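Local coordinates for protein coclaurine N-methyltransferase (PDB 6GKV) that catalyses the transfer of a methyl group from S-adenosyl-L-methionine to the ring nitrogen of coclaurine and related tetrahydroisoquinolines in plant alkaloid biosynthesis, at residues H56-R59 / Q60-I63; E66-T69 / L70-Q73; I197-F200 / E201-N205; Y249-A253 / G254-I258. All blocks are in the same frame, centred on the assembly; numbering follows the deposited sequence.

Contact 1 of 4, residues H56-R59 / Q60-I63; sequences HSLR and QMKI
L58 to M61 form a type I beta turn at the C-terminal end of helix 44-58, in which M61 N donates to L58 O (2.9 Å) and, one residue earlier, Q60 N donates to S57 O (3.2 Å). These are i to i+3 bonds, so the chain tightens as it leaves the helix, and the link from R59 N to H56 O just before them is weak. M61 lays its side chain back along the turn. Its CB sits 3.4 Å from L58 O and its CG 3.7 Å from S57 O, after which the thioether slants across the end of L58, with SD 3.7 Å from L58 CD2. CG of M61 is anti to the carbonyl carbon (chi1 -68°) and the chain is fully extended beyond it, which carries the sulfur back to the leucine methyl. M61 also packs on H236 of strand 235-236. Cutting M61 back to an alanine would probably leave L58 CD2 without its sulfur neighbour and open a gap against H236. The polar ends of the helix residues look elsewhere: S57 OG bonds back chiefly to N53 O, with L54 O also in range, and H56 ND1 to Q52 O. R59 extends away from the turn to make salt bridges through NH1 with E207, on helix 206-215, and with D269. L58 is buried against Y206 of that helix, F263 and H236, while H56 packs on V274 of the second subunit.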
loop_
_atom_site.group_PDB
_atom_site.type_symbol
_atom_site.label_atom_id
_atom_site.label_comp_id
_atom_site.label_asym_id
_atom_site.label_seq_id
_atom_site.Cartn_x
_atom_site.Cartn_y
_atom_site.Cartn_z
ATOM N N HIS A 56 -12.799 -5.555 0.903
ATOM C CA HIS A 56 -13.826 -6.047 1.812
ATOM C C HIS A 56 -14.863 -6.925 1.109
ATOM O O HIS A 56 -15.320 -7.934 1.669
ATOM C CB HIS A 56 -14.512 -4.876 2.502
ATOM C CG HIS A 56 -13.736 -4.335 3.663
ATOM N ND1 HIS A 56 -12.565 -3.612 3.509
ATOM C CD2 HIS A 56 -13.933 -4.434 4.999
ATOM C CE1 HIS A 56 -12.092 -3.289 4.693
ATOM N NE2 HIS A 56 -12.903 -3.777 5.620
ATOM N N SER A 57 -15.237 -6.549 -0.110
ATOM C CA SER A 57 -16.273 -7.295 -0.814
ATOM C C SER A 57 -15.750 -8.671 -1.217
ATOM O O SER A 57 -16.496 -9.650 -1.200
ATOM C CB SER A 57 -16.787 -6.514 -2.038
ATOM O OG SER A 57 -15.750 -6.199 -2.950
ATOM N N LEU A 58 -14.466 -8.749 -1.569
ATOM C CA LEU A 58 -13.862 -10.028 -1.922
ATOM C C LEU A 58 -13.893 -11.020 -0.756
ATOM O O LEU A 58 -14.091 -12.233 -0.978
ATOM C CB LEU A 58 -12.427 -9.823 -2.411
ATOM C CG LEU A 58 -12.357 -9.065 -3.752
ATOM C CD1 LEU A 58 -10.932 -8.728 -4.108
ATOM C CD2 LEU A 58 -12.991 -9.855 -4.882
ATOM N N ARG A 59 -13.729 -10.517 0.473
ATOM C CA ARG A 59 -13.700 -11.376 1.665
ATOM C C ARG A 59 -15.026 -12.108 1.935
ATOM O O ARG A 59 -15.072 -13.064 2.716
ATOM C CB ARG A 59 -13.301 -10.565 2.911
ATOM C CG ARG A 59 -11.820 -10.186 2.973
ATOM C CD ARG A 59 -11.485 -9.334 4.208
ATOM N NE ARG A 59 -10.181 -8.677 4.115
ATOM C CZ ARG A 59 -9.071 -9.085 4.728
ATOM N NH1 ARG A 59 -9.071 -10.170 5.486
ATOM N NH2 ARG A 59 -7.947 -8.401 4.580
ATOM N N GLN A 60 -16.099 -11.673 1.291
ATOM C CA GLN A 60 -17.368 -12.401 1.375
ATOM C C GLN A 60 -17.616 -13.396 0.241
ATOM O O GLN A 60 -18.545 -14.185 0.300
ATOM C CB GLN A 60 -18.525 -11.416 1.432
ATOM C CG GLN A 60 -18.596 -10.707 2.752
ATOM C CD GLN A 60 -19.549 -9.549 2.727
ATOM O OE1 GLN A 60 -19.776 -8.924 1.685
ATOM N NE2 GLN A 60 -20.155 -9.281 3.868
ATOM N N MET A 61 -16.792 -13.357 -0.795
ATOM C CA MET A 61 -16.981 -14.252 -1.931
ATOM C C MET A 61 -16.439 -15.640 -1.593
ATOM O O MET A 61 -16.085 -15.898 -0.446
ATOM C CB MET A 61 -16.297 -13.677 -3.173
ATOM C CG MET A 61 -16.966 -12.412 -3.685
ATOM S SD MET A 61 -16.208 -11.709 -5.171
ATOM C CE MET A 61 -17.138 -10.181 -5.321
ATOM N N LYS A 62 -16.396 -16.537 -2.573
ATOM C CA LYS A 62 -15.661 -17.787 -2.411
ATOM C C LYS A 62 -14.287 -17.589 -3.018
ATOM O O LYS A 62 -14.022 -16.540 -3.582
ATOM C CB LYS A 62 -16.393 -18.962 -3.065
ATOM C CG LYS A 62 -16.963 -19.960 -2.059
ATOM C CD LYS A 62 -15.874 -20.473 -1.088
ATOM C CE LYS A 62 -14.779 -21.262 -1.814
ATOM N NZ LYS A 62 -13.658 -21.654 -0.915
ATOM N N ILE A 63 -13.413 -18.584 -2.906
ATOM C CA ILE A 63 -12.044 -18.443 -3.406
ATOM C C ILE A 63 -11.995 -18.120 -4.905
ATOM O O ILE A 63 -11.231 -17.258 -5.344
ATOM C CB ILE A 63 -11.219 -19.711 -3.133
ATOM C CG1 ILE A 63 -10.918 -19.826 -1.632
ATOM C CG2 ILE A 63 -9.922 -19.681 -3.948
ATOM C CD1 ILE A 63 -10.137 -21.087 -1.219
#

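Contact 2 of 4, residues E66-T69 / L70-Q73; sequences EVET and LDSQ
L70 lays its CB over the carbonyl oxygens of the preceding turn, 3.1 Å from E66 O and 3.5 Å from V67 O, and its CG stands anti to the backbone N (chi1 168°), which turns the buried branch toward H202. V67 O accepts from D71 N (3.2 Å), and weakly from L70 N. The chain coils here into the short, loosely bonded helix 70-73. Before that helix, T69 OG1 reaches back in a weak hydrogen bond to E66 OE1. Further along, S72 CB rests 3.5 Å from E68 O, and Q73 passes its CG by T69 O at 3.8 Å. E68 and D71 run side by side in the same direction, with E68 bent at chi2 (-66°) to bring OE1 within 3.7 Å of both CB and OD2 of D71. Their carboxylate planes are turned 78° apart. V67 touches the bound S-adenosyl-L-homocysteine and D181, which places this turn at the wall of the cofactor pocket. Because E76 OE2 also lies close to D71 OD2, three acidic groups gather here; their mutual repulsion would probably favour proton uptake by one of them, most plausibly the buried D71.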
loop_
_atom_site.group_PDB
_atom_site.type_symbol
_atom_site.label_atom_id
_atom_site.label_comp_id
_atom_site.label_asym_id
_atom_site.label_seq_id
_atom_site.Cartn_x
_atom_site.Cartn_y
_atom_site.Cartn_z
ATOM N N GLU A 66 -16.393 -19.193 -11.673
ATOM C CA GLU A 66 -16.216 -19.581 -13.076
ATOM C C GLU A 66 -14.962 -20.430 -13.300
ATOM O O GLU A 66 -14.232 -20.196 -14.257
ATOM C CB GLU A 66 -16.156 -18.337 -13.972
ATOM C CG GLU A 66 -17.246 -17.298 -13.709
ATOM C CD GLU A 66 -18.631 -17.775 -14.121
ATOM O OE1 GLU A 66 -18.719 -18.723 -14.928
ATOM O OE2 GLU A 66 -19.633 -17.204 -13.632
ATOM N N VAL A 67 -14.732 -21.416 -12.433
ATOM C CA VAL A 67 -13.447 -22.128 -12.379
ATOM C C VAL A 67 -13.191 -23.071 -13.556
ATOM O O VAL A 67 -12.119 -23.043 -14.159
ATOM C CB VAL A 67 -13.333 -22.948 -11.084
ATOM C CG1 VAL A 67 -11.945 -23.571 -10.964
ATOM C CG2 VAL A 67 -13.665 -22.080 -9.884
ATOM N N GLU A 68 -14.164 -23.917 -13.871
ATOM C CA GLU A 68 -13.972 -24.905 -14.933
ATOM C C GLU A 68 -14.363 -24.350 -16.310
ATOM O O GLU A 68 -13.884 -24.859 -17.328
ATOM C CB GLU A 68 -14.741 -26.204 -14.643
ATOM C CG GLU A 68 -13.979 -27.160 -13.708
ATOM C CD GLU A 68 -12.698 -27.726 -14.328
ATOM O OE1 GLU A 68 -12.520 -27.622 -15.564
ATOM O OE2 GLU A 68 -11.853 -28.244 -13.565
ATOM N N THR A 69 -15.207 -23.314 -16.353
ATOM C CA THR A 69 -15.435 -22.571 -17.599
ATOM C C THR A 69 -14.296 -21.551 -17.869
ATOM O O THR A 69 -14.266 -20.922 -18.935
ATOM C CB THR A 69 -16.807 -21.839 -17.605
ATOM O OG1 THR A 69 -17.021 -21.167 -16.360
ATOM C CG2 THR A 69 -17.977 -22.811 -17.863
ATOM N N LEU A 70 -13.379 -21.386 -16.905
ATOM C CA LEU A 70 -12.120 -20.673 -17.141
ATOM C C LEU A 70 -11.077 -21.638 -17.706
ATOM O O LEU A 70 -10.310 -21.271 -18.599
ATOM C CB LEU A 70 -11.592 -20.009 -15.854
ATOM C CG LEU A 70 -10.163 -19.435 -15.789
ATOM C CD1 LEU A 70 -9.861 -18.494 -16.956
ATOM C CD2 LEU A 70 -9.923 -18.741 -14.445
ATOM N N ASP A 71 -11.050 -22.864 -17.182
ATOM C CA ASP A 71 -10.140 -23.891 -17.689
ATOM C C ASP A 71 -10.540 -24.376 -19.089
ATOM O O ASP A 71 -9.754 -25.029 -19.767
ATOM C CB ASP A 71 -10.073 -25.083 -16.728
ATOM C CG ASP A 71 -9.046 -26.128 -17.160
ATOM O OD1 ASP A 71 -7.835 -25.840 -17.065
ATOM O OD2 ASP A 71 -9.442 -27.230 -17.598
ATOM N N SER A 72 -11.751 -24.047 -19.529
ATOM C CA SER A 72 -12.223 -24.506 -20.837
ATOM C C SER A 72 -11.959 -23.508 -21.961
ATOM O O SER A 72 -11.470 -23.899 -23.026
ATOM C CB SER A 72 -13.722 -24.831 -20.791
ATOM O OG SER A 72 -13.950 -26.202 -20.521
ATOM N N GLN A 73 -12.302 -22.238 -21.741
ATOM C CA GLN A 73 -12.121 -21.224 -22.779
ATOM C C GLN A 73 -10.641 -20.907 -22.945
ATOM O O GLN A 73 -10.164 -20.609 -24.043
ATOM C CB GLN A 73 -12.910 -19.947 -22.455
ATOM C CG GLN A 73 -14.420 -20.093 -22.626
ATOM C CD GLN A 73 -15.155 -18.761 -22.645
ATOM O OE1 GLN A 73 -14.879 -17.887 -23.474
ATOM N NE2 GLN A 73 -16.093 -18.601 -21.723
#

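Contact 3 of 4, residues I197-F200 / E201-N205; sequences IELF and EHMKN. With SAH (S-adenosyl-L-homocysteine), chain C; F2W (6,7-dimethoxy-2-methyl-1,2,3,4-tetrahydroisoquinolin-2-ium), chain D.
The imidazole of H202 has L199 O, C8 of S-adenosyl-L-homocysteine (SAH) and the N-methyl carbon of the product, N-methylheliamine (F2W), all approaching it obliquely: CD2 is 3.9 Å from SAH C8 and NE2 is 3.9 Å from F2W CAO. Both ring nitrogens are hydrogen-bonded, NE2 with Y75 OH and ND1 with T255 O, which fixes its rotation. Backbone bonds H202 N to L199 O (3.0 Å) and M203 N to F200 O (2.8 Å) close the 3-10 turn, over which M203 CE crosses to L199 CD1 (3.7 Å). E198 OE1 accepts a hydrogen bond from the ammonium NAH of F2W (2.8 Å), while OE2 takes one from C94 N. E201 bends at chi2 (95°), bringing its carboxylate against the backbone of E198, OE1 3.3 Å from E198 CA; OE2 accepts a hydrogen bond from I228 N, and OE1 one from a water that in turn accepts from L199 N. Replacing E201 by alanine would probably leave that water and I228 N without their acceptor. This is the loop after strand 191-197 of a Rossmann-like methyltransferase: I197 O binds the SAH amine, and SAH SD stands 4.2 Å from F2W CAO, as suits a product complex.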
loop_
_atom_site.group_PDB
_atom_site.type_symbol
_atom_site.label_atom_id
_atom_site.label_comp_id
_atom_site.label_asym_id
_atom_site.label_seq_id
_atom_site.Cartn_x
_atom_site.Cartn_y
_atom_site.Cartn_z
ATOM N N ILE A 197 2.766 -17.642 -9.777
ATOM C CA ILE A 197 2.956 -16.692 -10.865
ATOM C C ILE A 197 1.669 -16.431 -11.653
ATOM O O ILE A 197 1.284 -17.208 -12.518
ATOM C CB ILE A 197 4.057 -17.160 -11.836
ATOM C CG1 ILE A 197 5.284 -17.580 -11.042
ATOM C CG2 ILE A 197 4.417 -16.041 -12.858
ATOM C CD1 ILE A 197 5.799 -16.506 -10.101
ATOM N N GLU A 198 1.017 -15.323 -11.321
ATOM C CA GLU A 198 -0.140 -14.811 -12.055
ATOM C C GLU A 198 -1.288 -15.802 -12.002
ATOM O O GLU A 198 -1.755 -16.272 -13.021
ATOM C CB GLU A 198 0.244 -14.460 -13.501
ATOM C CG GLU A 198 1.209 -13.275 -13.573
ATOM C CD GLU A 198 1.502 -12.797 -14.981
ATOM O OE1 GLU A 198 0.706 -13.084 -15.906
ATOM O OE2 GLU A 198 2.550 -12.143 -15.166
ATOM N N LEU A 199 -1.740 -16.099 -10.786
ATOM C CA LEU A 199 -2.841 -17.026 -10.568
ATOM C C LEU A 199 -4.010 -16.307 -9.914
ATOM O O LEU A 199 -5.169 -16.534 -10.266
ATOM C CB LEU A 199 -2.396 -18.189 -9.693
ATOM C CG LEU A 199 -3.516 -19.107 -9.193
ATOM C CD1 LEU A 199 -4.047 -19.976 -10.332
ATOM C CD2 LEU A 199 -3.047 -19.953 -8.016
ATOM N N PHE A 200 -3.684 -15.417 -8.982
ATOM C CA PHE A 200 -4.665 -14.710 -8.151
ATOM C C PHE A 200 -5.633 -13.863 -8.931
ATOM O O PHE A 200 -6.762 -13.642 -8.481
ATOM C CB PHE A 200 -3.944 -13.813 -7.123
ATOM C CG PHE A 200 -3.427 -14.552 -5.926
ATOM C CD1 PHE A 200 -3.061 -15.890 -6.015
ATOM C CD2 PHE A 200 -3.357 -13.924 -4.690
ATOM C CE1 PHE A 200 -2.600 -16.592 -4.889
ATOM C CE2 PHE A 200 -2.903 -14.623 -3.551
ATOM C CZ PHE A 200 -2.524 -15.953 -3.653
ATOM N N GLU A 201 -5.192 -13.379 -10.096
ATOM C CA GLU A 201 -6.052 -12.619 -11.006
ATOM C C GLU A 201 -7.357 -13.349 -11.385
ATOM O O GLU A 201 -8.337 -12.717 -11.806
ATOM C CB GLU A 201 -5.278 -12.262 -12.286
ATOM C CG GLU A 201 -4.133 -11.235 -12.074
ATOM C CD GLU A 201 -2.773 -11.883 -11.872
ATOM O OE1 GLU A 201 -2.689 -12.916 -11.191
ATOM O OE2 GLU A 201 -1.778 -11.369 -12.428
ATOM N N HIS A 202 -7.349 -14.674 -11.237
ATOM C CA HIS A 202 -8.498 -15.542 -11.525
ATOM C C HIS A 202 -9.291 -15.900 -10.279
ATOM O O HIS A 202 -10.349 -16.523 -10.350
ATOM C CB HIS A 202 -8.013 -16.825 -12.182
ATOM C CG HIS A 202 -7.330 -16.607 -13.493
ATOM N ND1 HIS A 202 -7.936 -15.955 -14.547
ATOM C CD2 HIS A 202 -6.102 -16.974 -13.932
ATOM C CE1 HIS A 202 -7.109 -15.924 -15.577
ATOM N NE2 HIS A 202 -5.991 -16.537 -15.230
ATOM N N MET A 203 -8.745 -15.527 -9.126
ATOM C CA MET A 203 -9.367 -15.842 -7.849
ATOM C C MET A 203 -10.185 -14.664 -7.385
ATOM O O MET A 203 -10.195 -13.634 -8.039
ATOM C CB MET A 203 -8.312 -16.207 -6.807
ATOM C CG MET A 203 -7.323 -17.243 -7.286
ATOM S SD MET A 203 -8.083 -18.852 -7.594
ATOM C CE MET A 203 -7.496 -19.202 -9.252
ATOM N N LYS A 204 -10.859 -14.826 -6.250
ATOM C CA LYS A 204 -11.696 -13.781 -5.694
ATOM C C LYS A 204 -11.347 -13.551 -4.231
ATOM O O LYS A 204 -10.655 -12.590 -3.894
ATOM C CB LYS A 204 -13.177 -14.140 -5.830
ATOM C CG LYS A 204 -13.644 -14.324 -7.263
ATOM C CD LYS A 204 -13.395 -13.066 -8.090
ATOM C CE LYS A 204 -13.946 -13.205 -9.517
ATOM N NZ LYS A 204 -13.342 -12.178 -10.411
ATOM N N ASN A 205 -11.828 -14.440 -3.365
ATOM C CA ASN A 205 -11.602 -14.305 -1.932
ATOM C C ASN A 205 -10.167 -14.663 -1.522
ATOM O O ASN A 205 -9.865 -15.820 -1.199
ATOM C CB ASN A 205 -12.592 -15.157 -1.140
ATOM C CG ASN A 205 -12.527 -14.891 0.353
ATOM O OD1 ASN A 205 -11.475 -14.548 0.892
ATOM N ND2 ASN A 205 -13.657 -15.044 1.033
HETATM N N SAH C . 2.089 -19.767 -13.961
HETATM C CA SAH C . 2.166 -20.100 -15.377
HETATM C CB SAH C . 0.864 -19.758 -16.088
HETATM C CG SAH C . 0.116 -18.538 -15.560
HETATM S SD SAH C . -1.518 -18.388 -16.335
HETATM C C SAH C . 3.317 -19.382 -16.064
HETATM O O SAH C . 3.832 -18.423 -15.487
HETATM O OXT SAH C . 3.737 -19.735 -17.180
HETATM C "C5'" SAH C . -2.402 -18.981 -14.866
HETATM C "C4'" SAH C . -2.150 -20.454 -14.521
HETATM O "O4'" SAH C . -2.919 -20.836 -13.391
HETATM C "C3'" SAH C . -2.540 -21.399 -15.650
HETATM O "O3'" SAH C . -1.623 -22.463 -15.684
HETATM C "C2'" SAH C . -3.873 -21.975 -15.243
HETATM O "O2'" SAH C . -3.970 -23.288 -15.739
HETATM C "C1'" SAH C . -3.781 -21.919 -13.719
HETATM N N9 SAH C . -5.097 -21.781 -13.055
HETATM C C8 SAH C . -6.086 -20.850 -13.293
HETATM N N7 SAH C . -7.122 -21.099 -12.452
HETATM C C5 SAH C . -6.810 -22.177 -11.680
HETATM C C6 SAH C . -7.496 -22.865 -10.671
HETATM N N6 SAH C . -8.719 -22.488 -10.287
HETATM N N1 SAH C . -6.895 -23.954 -10.068
HETATM C C2 SAH C . -5.633 -24.361 -10.464
HETATM N N3 SAH C . -4.961 -23.679 -11.458
HETATM C C4 SAH C . -5.543 -22.609 -12.055
HETATM C CAM F2W D . -2.604 -10.055 -22.357
HETATM O OAK F2W D . -3.209 -9.408 -21.214
HETATM C CAB F2W D . -3.102 -10.208 -20.104
HETATM C CAA F2W D . -2.447 -11.445 -20.107
HETATM C CAF F2W D . -2.413 -12.178 -18.924
HETATM C CAJ F2W D . -1.757 -13.392 -18.822
HETATM C CAI F2W D . -2.201 -14.361 -17.678
HETATM N NAH F2W D . -2.000 -13.585 -16.444
HETATM C CAO F2W D . -2.681 -14.427 -15.442
HETATM C CAG F2W D . -2.945 -12.492 -16.692
HETATM C CAE F2W D . -2.934 -11.662 -17.768
HETATM C CAD F2W D . -3.613 -10.447 -17.772
HETATM C CAC F2W D . -3.658 -9.704 -18.938
HETATM O OAL F2W D . -4.289 -8.495 -19.063
HETATM C CAN F2W D . -4.891 -7.901 -17.897
HETATM O O HOH W 1 -0.919 -13.994 -8.961
#

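Contact 4 of 4, residues Y249-A253 / G254-I258; sequences YVFPA and GTMII. With F2W (6,7-dimethoxy-2-methyl-1,2,3,4-tetrahydroisoquinolin-2-ium), chain D.
A type II beta turn from P252 to T255 leads into strand 257-258 and bears two residues, F251 and M256, that meet in a Met-aromatic contact beside the tetrahydroisoquinoline pocket. G254 takes the positive phi (63°) of the turn's third position, which favours glycine. P252 O accepts the turn's weak backbone bond from T255 N and a hydrogen bond from T255 OG1 modelled at 2.5 Å, a length that may be underestimated. The hydroxyl gets there because it stands between the backbone N and the carbonyl carbon of T255 (chi1 50°), and it also brushes P252 CG at 3.6 Å. A water accepts from M256 N (2.8 Å) and may give P252 O a weak bond. M256 bends at chi2 and chi3 to lie over one face of the F251 ring: CG makes a CH-pi contact, 3.6 Å from F251 CG, and SD sits 4.2 Å from the ring centroid, 15° off the normal. V250 CG1 covers the opposite face. Held between the two, the phenyl ring presents its edge to the dimethoxy ring of F2W, while I258 CD1 meets a methoxy carbon, CAN, at 3.7 Å. The outermost ring carbon, F251 CZ, stops 3.5 Å from CAB of that ligand, in the plane of the phenyl ring.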
loop_
_atom_site.group_PDB
_atom_site.type_symbol
_atom_site.label_atom_id
_atom_site.label_comp_id
_atom_site.label_asym_id
_atom_site.label_seq_id
_atom_site.Cartn_x
_atom_site.Cartn_y
_atom_site.Cartn_z
ATOM N N TYR A 249 -13.201 -8.303 -24.403
ATOM C CA TYR A 249 -12.587 -8.711 -25.670
ATOM C C TYR A 249 -11.772 -10.003 -25.542
ATOM O O TYR A 249 -11.898 -10.879 -26.373
ATOM C CB TYR A 249 -11.702 -7.564 -26.161
ATOM C CG TYR A 249 -10.913 -7.667 -27.464
ATOM C CD1 TYR A 249 -11.442 -8.240 -28.641
ATOM C CD2 TYR A 249 -9.662 -7.062 -27.545
ATOM C CE1 TYR A 249 -10.686 -8.248 -29.841
ATOM C CE2 TYR A 249 -8.917 -7.061 -28.711
ATOM C CZ TYR A 249 -9.419 -7.640 -29.857
ATOM O OH TYR A 249 -8.611 -7.591 -30.982
ATOM N N VAL A 250 -10.947 -10.122 -24.502
ATOM C CA VAL A 250 -9.974 -11.220 -24.407
ATOM C C VAL A 250 -10.340 -12.296 -23.372
ATOM O O VAL A 250 -10.340 -13.493 -23.683
ATOM C CB VAL A 250 -8.577 -10.670 -24.075
ATOM C CG1 VAL A 250 -7.668 -11.763 -23.579
ATOM C CG2 VAL A 250 -7.980 -10.017 -25.295
ATOM N N PHE A 251 -10.633 -11.862 -22.149
ATOM C CA PHE A 251 -10.965 -12.762 -21.052
ATOM C C PHE A 251 -12.475 -12.845 -20.848
ATOM O O PHE A 251 -13.154 -11.820 -20.854
ATOM C CB PHE A 251 -10.304 -12.305 -19.751
ATOM C CG PHE A 251 -8.805 -12.221 -19.827
ATOM C CD1 PHE A 251 -8.178 -11.045 -20.240
ATOM C CD2 PHE A 251 -8.024 -13.323 -19.503
ATOM C CE1 PHE A 251 -6.808 -10.976 -20.327
ATOM C CE2 PHE A 251 -6.643 -13.254 -19.581
ATOM C CZ PHE A 251 -6.034 -12.083 -19.995
ATOM N N PRO A 252 -13.002 -14.072 -20.671
ATOM C CA PRO A 252 -14.436 -14.249 -20.388
ATOM C C PRO A 252 -14.905 -13.451 -19.155
ATOM O O PRO A 252 -14.128 -13.186 -18.227
ATOM C CB PRO A 252 -14.572 -15.764 -20.159
ATOM C CG PRO A 252 -13.153 -16.298 -20.008
ATOM C CD PRO A 252 -12.285 -15.359 -20.785
ATOM N N ALA A 253 -16.170 -13.056 -19.160
ATOM C CA ALA A 253 -16.704 -12.218 -18.097
ATOM C C ALA A 253 -16.548 -12.869 -16.723
ATOM O O ALA A 253 -16.703 -14.093 -16.577
ATOM C CB ALA A 253 -18.167 -11.901 -18.366
ATOM N N GLY A 254 -16.229 -12.040 -15.728
ATOM C CA GLY A 254 -16.055 -12.497 -14.362
ATOM C C GLY A 254 -14.935 -13.490 -14.090
ATOM O O GLY A 254 -15.018 -14.247 -13.117
ATOM N N THR A 255 -13.895 -13.510 -14.920
ATOM C CA THR A 255 -12.768 -14.414 -14.671
ATOM C C THR A 255 -11.481 -13.692 -14.295
ATOM O O THR A 255 -10.462 -14.340 -14.056
ATOM C CB THR A 255 -12.416 -15.305 -15.909
ATOM O OG1 THR A 255 -12.285 -14.483 -17.074
ATOM C CG2 THR A 255 -13.477 -16.356 -16.148
ATOM N N MET A 256 -11.514 -12.360 -14.294
ATOM C CA MET A 256 -10.306 -11.562 -14.089
ATOM C C MET A 256 -10.495 -10.421 -13.110
ATOM O O MET A 256 -11.527 -9.744 -13.123
ATOM C CB MET A 256 -9.802 -10.997 -15.420
ATOM C CG MET A 256 -8.984 -11.988 -16.233
ATOM S SD MET A 256 -7.251 -11.916 -15.748
ATOM C CE MET A 256 -7.164 -10.188 -15.400
ATOM N N ILE A 257 -9.489 -10.227 -12.265
ATOM C CA ILE A 257 -9.382 -9.057 -11.386
ATOM C C ILE A 257 -8.049 -8.348 -11.652
ATOM O O ILE A 257 -7.015 -8.997 -11.860
ATOM C CB ILE A 257 -9.477 -9.434 -9.888
ATOM C CG1 ILE A 257 -10.925 -9.626 -9.461
ATOM C CG2 ILE A 257 -8.929 -8.353 -9.024
ATOM C CD1 ILE A 257 -11.055 -10.100 -8.027
ATOM N N ILE A 258 -8.087 -7.019 -11.712
ATOM C CA ILE A 258 -6.847 -6.245 -11.761
ATOM C C ILE A 258 -6.580 -5.623 -10.395
ATOM O O ILE A 258 -7.249 -4.647 -10.015
ATOM C CB ILE A 258 -6.899 -5.129 -12.820
ATOM C CG1 ILE A 258 -7.362 -5.702 -14.156
ATOM C CG2 ILE A 258 -5.535 -4.438 -12.931
ATOM C CD1 ILE A 258 -6.399 -6.715 -14.743
HETATM C CAM F2W D . -2.604 -10.055 -22.357
HETATM O OAK F2W D . -3.209 -9.408 -21.214
HETATM C CAB F2W D . -3.102 -10.208 -20.104
HETATM C CAA F2W D . -2.447 -11.445 -20.107
HETATM C CAF F2W D . -2.413 -12.178 -18.924
HETATM C CAJ F2W D . -1.757 -13.392 -18.822
HETATM C CAI F2W D . -2.201 -14.361 -17.678
HETATM N NAH F2W D . -2.000 -13.585 -16.444
HETATM C CAO F2W D . -2.681 -14.427 -15.442
HETATM C CAG F2W D . -2.945 -12.492 -16.692
HETATM C CAE F2W D . -2.934 -11.662 -17.768
HETATM C CAD F2W D . -3.613 -10.447 -17.772
HETATM C CAC F2W D . -3.658 -9.704 -18.938
HETATM O OAL F2W D . -4.289 -8.495 -19.063
HETATM C CAN F2W D . -4.891 -7.901 -17.897
HETATM O O HOH W 2 -13.195 -10.888 -15.909
#

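From the N terminus, contact 1 closes the turn that ends helix 44-58, contact 2 coils the following loop into helix 70-73, contact 3 turns the chain between strand 191-197 and helix 206-215, and contact 4 reverses it ahead of strand 257-258. All four are local and in series, so none nests within or crosses another. Contacts 2, 3 and 4 meet one another in space, and contact 1 meets 3 and 4. I63 O and M61 O of contact 1 probably bond to K204 N and N205 ND2 of contact 3, whose E201 O and H202 ND1 probably pair with I257 N and T255 O of contact 4. L70 of contact 2 packs on H202 and T255, tying helix 70-73 to both.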